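Local atomic coordinates of TT1696 protein (Thermus thermophilus, PDB entry 1UFB), a protein that is of unknown function but belongs to the HEPN-domain family and may bind DNA. Residues D6-A11 and F122-L127. Residues are numbered along the deposited sequence; the frame is centred on the assembly and turned at random.
Sequences DWLEQA and FVEEKL
L8 enters the gap between V123, E124 and L127 with both methyl groups, and every contact across the two segments runs through this one side chain. The contact is apolar: no hydrogen bond crosses it, and of the 142 Å² buried in all, L8 contributes 78 Å². CD2 of L8 lies 3.6 Å from CD1 of L127 and 3.8 Å from CG1 of V123, so one methyl touches two residues four apart, V123 in helix 106-126 and the chain-terminal L127; L8 CG lies 3.8 Å from L127 CD1. V123 presents CG1, the methyl that stands anti to the backbone N (chi1 165°), and the side chains of L8 and V123, like those of L8 and L127, lie alongside each other pointing opposite ways. Here the start of helix 4-24 meets the C-terminal end of helix 106-126 in the helical bundle of a HEPN domain; V123 and L127 also touch helix 27-48, through L42 and through L45 and A48. With an alanine here, CG and both methyls are gone, which would probably open a gap beside V123 and cost L127 CD1 its contact with helix 4-24. Peripherally, L8 CD1 meets the aliphatic CG of E124 at 4.1 Å, also by van der Waals contact, and E124 OE2 forms a long, weak ion pair with R12.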
ATOM      1  N   ASP A   6     -15.448  10.782  -4.838  1.00 33.57           N
ATOM      2  CA  ASP A   6     -14.825  10.090  -3.707  1.00 34.41           C
ATOM      3  C   ASP A   6     -13.444   9.492  -4.130  1.00 30.77           C
ATOM      4  O   ASP A   6     -12.456   9.545  -3.366  1.00 29.80           O
ATOM      5  CB  ASP A   6     -15.750   8.957  -3.216  1.00 33.78           C
ATOM      6  CG  ASP A   6     -17.005   9.481  -2.523  1.00 35.57           C
ATOM      7  OD1 ASP A   6     -17.021  10.654  -2.090  1.00 39.25           O
ATOM      8  OD2 ASP A   6     -17.965   8.732  -2.382  1.00 37.11           O
ATOM      9  N   TRP A   7     -13.397   8.903  -5.322  1.00 29.92           N
ATOM     10  CA  TRP A   7     -12.141   8.311  -5.814  1.00 29.96           C
ATOM     11  C   TRP A   7     -11.139   9.385  -6.185  1.00 30.37           C
ATOM     12  O   TRP A   7      -9.918   9.234  -5.984  1.00 27.32           O
ATOM     13  CB  TRP A   7     -12.415   7.378  -7.009  1.00 31.53           C
ATOM     14  CG  TRP A   7     -13.033   6.078  -6.572  1.00 30.08           C
ATOM     15  CD1 TRP A   7     -14.339   5.857  -6.243  1.00 30.79           C
ATOM     16  CD2 TRP A   7     -12.348   4.840  -6.348  1.00 28.08           C
ATOM     17  NE1 TRP A   7     -14.517   4.552  -5.819  1.00 28.09           N
ATOM     18  CE2 TRP A   7     -13.310   3.904  -5.881  1.00 30.82           C
ATOM     19  CE3 TRP A   7     -11.023   4.430  -6.495  1.00 27.68           C
ATOM     20  CZ2 TRP A   7     -12.980   2.565  -5.560  1.00 27.07           C
ATOM     21  CZ3 TRP A   7     -10.694   3.113  -6.174  1.00 27.03           C
ATOM     22  CH2 TRP A   7     -11.675   2.202  -5.715  1.00 25.70           C
ATOM     23  N   LEU A   8     -11.641  10.517  -6.682  1.00 28.21           N
ATOM     24  CA  LEU A   8     -10.700  11.583  -7.006  1.00 28.10           C
ATOM     25  C   LEU A   8     -10.124  12.127  -5.737  1.00 24.93           C
ATOM     26  O   LEU A   8      -8.950  12.507  -5.683  1.00 25.60           O
ATOM     27  CB  LEU A   8     -11.406  12.728  -7.765  1.00 29.76           C
ATOM     28  CG  LEU A   8     -11.017  12.712  -9.220  1.00 38.10           C
ATOM     29  CD1 LEU A   8      -9.501  13.082  -9.362  1.00 38.35           C
ATOM     30  CD2 LEU A   8     -11.332  11.321  -9.794  1.00 38.25           C
ATOM     31  N   GLU A   9     -10.994  12.232  -4.733  1.00 29.19           N
ATOM     32  CA  GLU A   9     -10.611  12.731  -3.418  1.00 29.57           C
ATOM     33  C   GLU A   9      -9.514  11.789  -2.861  1.00 28.51           C
ATOM     34  O   GLU A   9      -8.510  12.240  -2.343  1.00 29.16           O
ATOM     35  CB  GLU A   9     -11.844  12.693  -2.503  1.00 34.52           C
ATOM     36  CG  GLU A   9     -12.218  13.949  -1.745  1.00 46.37           C
ATOM     37  CD  GLU A   9     -13.670  13.869  -1.145  1.00 53.29           C
ATOM     38  OE1 GLU A   9     -14.666  13.764  -1.925  1.00 53.81           O
ATOM     39  OE2 GLU A   9     -13.805  13.901   0.118  1.00 57.12           O
ATOM     40  N   GLN A  10      -9.737  10.480  -2.973  1.00 25.61           N
ATOM     41  CA  GLN A  10      -8.746   9.484  -2.508  1.00 24.77           C
ATOM     42  C   GLN A  10      -7.443   9.633  -3.280  1.00 23.66           C
ATOM     43  O   GLN A  10      -6.360   9.531  -2.704  1.00 23.86           O
ATOM     44  CB  GLN A  10      -9.285   8.079  -2.750  1.00 22.89           C
ATOM     45  CG  GLN A  10      -8.382   6.971  -2.136  1.00 24.22           C
ATOM     46  CD  GLN A  10      -8.212   7.129  -0.623  1.00 26.09           C
ATOM     47  OE1 GLN A  10      -9.186   7.385   0.107  1.00 28.46           O
ATOM     48  NE2 GLN A  10      -6.966   6.940  -0.128  1.00 24.90           N
ATOM     49  N   ALA A  11      -7.551   9.832  -4.605  1.00 25.48           N
ATOM     50  CA  ALA A  11      -6.342   9.961  -5.446  1.00 24.18           C
ATOM     51  C   ALA A  11      -5.521  11.154  -4.980  1.00 24.64           C
ATOM     52  O   ALA A  11      -4.283  11.057  -4.834  1.00 22.54           O
ATOM     53  CB  ALA A  11      -6.776  10.166  -6.945  1.00 25.81           C
ATOM     54  N   PHE A 122      -4.960  14.832 -16.082  1.00 29.24           N
ATOM     55  CA  PHE A 122      -5.679  14.293 -17.258  1.00 32.43           C
ATOM     56  C   PHE A 122      -7.081  13.890 -16.755  1.00 33.98           C
ATOM     57  O   PHE A 122      -8.118  14.267 -17.328  1.00 34.33           O
ATOM     58  CB  PHE A 122      -4.878  13.091 -17.807  1.00 34.08           C
ATOM     59  CG  PHE A 122      -5.655  12.155 -18.709  1.00 38.97           C
ATOM     60  CD1 PHE A 122      -5.835  12.438 -20.061  1.00 38.54           C
ATOM     61  CD2 PHE A 122      -6.202  10.966 -18.187  1.00 39.37           C
ATOM     62  CE1 PHE A 122      -6.556  11.560 -20.877  1.00 39.00           C
ATOM     63  CE2 PHE A 122      -6.927  10.080 -19.003  1.00 38.01           C
ATOM     64  CZ  PHE A 122      -7.105  10.378 -20.345  1.00 36.35           C
ATOM     65  N   VAL A 123      -7.140  13.144 -15.657  1.00 31.73           N
ATOM     66  CA  VAL A 123      -8.440  12.755 -15.141  1.00 29.36           C
ATOM     67  C   VAL A 123      -9.313  13.981 -14.755  1.00 33.73           C
ATOM     68  O   VAL A 123     -10.529  14.025 -15.038  1.00 33.61           O
ATOM     69  CB  VAL A 123      -8.272  11.819 -13.900  1.00 29.56           C
ATOM     70  CG1 VAL A 123      -9.608  11.719 -13.158  1.00 27.73           C
ATOM     71  CG2 VAL A 123      -7.816  10.404 -14.377  1.00 23.63           C
ATOM     72  N   GLU A 124      -8.718  14.959 -14.087  1.00 32.28           N
ATOM     73  CA  GLU A 124      -9.519  16.114 -13.648  1.00 39.29           C
ATOM     74  C   GLU A 124     -10.100  16.856 -14.858  1.00 41.17           C
ATOM     75  O   GLU A 124     -11.239  17.324 -14.824  1.00 41.66           O
ATOM     76  CB  GLU A 124      -8.690  17.064 -12.763  1.00 37.78           C
ATOM     77  CG  GLU A 124      -8.580  16.557 -11.303  1.00 38.98           C
ATOM     78  CD  GLU A 124      -7.329  17.076 -10.541  1.00 45.71           C
ATOM     79  OE1 GLU A 124      -6.491  17.799 -11.155  1.00 44.63           O
ATOM     80  OE2 GLU A 124      -7.190  16.730  -9.336  1.00 44.63           O
ATOM     81  N   GLU A 125      -9.352  16.895 -15.943  1.00 42.87           N
ATOM     82  CA  GLU A 125      -9.876  17.562 -17.103  1.00 48.38           C
ATOM     83  C   GLU A 125     -10.861  16.703 -17.902  1.00 48.81           C
ATOM     84  O   GLU A 125     -11.691  17.254 -18.614  1.00 48.10           O
ATOM     85  CB  GLU A 125      -8.734  18.060 -17.976  1.00 51.25           C
ATOM     86  CG  GLU A 125      -8.414  17.244 -19.166  1.00 58.00           C
ATOM     87  CD  GLU A 125      -6.938  17.262 -19.399  1.00 62.92           C
ATOM     88  OE1 GLU A 125      -6.296  18.181 -18.842  1.00 66.05           O
ATOM     89  OE2 GLU A 125      -6.409  16.381 -20.114  1.00 66.33           O
ATOM     90  N   LYS A 126     -10.798  15.374 -17.791  1.00 48.58           N
ATOM     91  CA  LYS A 126     -11.746  14.546 -18.547  1.00 48.03           C
ATOM     92  C   LYS A 126     -13.022  14.287 -17.758  1.00 50.94           C
ATOM     93  O   LYS A 126     -13.988  13.752 -18.289  1.00 52.27           O
ATOM     94  CB  LYS A 126     -11.110  13.227 -18.964  1.00 46.60           C
ATOM     95  CG  LYS A 126      -9.885  13.371 -19.843  1.00 46.74           C
ATOM     96  CD  LYS A 126     -10.155  14.127 -21.114  1.00 46.80           C
ATOM     97  CE  LYS A 126      -8.898  14.200 -21.986  1.00 48.47           C
ATOM     98  NZ  LYS A 126      -9.007  15.157 -23.172  1.00 47.92           N
ATOM     99  N   LEU A 127     -13.046  14.677 -16.490  1.00 52.30           N
ATOM    100  CA  LEU A 127     -14.252  14.494 -15.684  1.00 56.41           C
ATOM    101  C   LEU A 127     -15.232  15.653 -15.903  1.00 59.45           C
ATOM    102  O   LEU A 127     -16.327  15.427 -16.474  1.00 59.77           O
ATOM    103  CB  LEU A 127     -13.906  14.438 -14.191  1.00 57.51           C
ATOM    104  CG  LEU A 127     -13.416  13.087 -13.664  1.00 57.43           C
ATOM    105  CD1 LEU A 127     -13.444  13.122 -12.155  1.00 59.91           C
ATOM    106  CD2 LEU A 127     -14.295  11.959 -14.167  1.00 57.10           C
ATOM    107  OXT LEU A 127     -14.872  16.787 -15.487  1.00 62.51           O
TER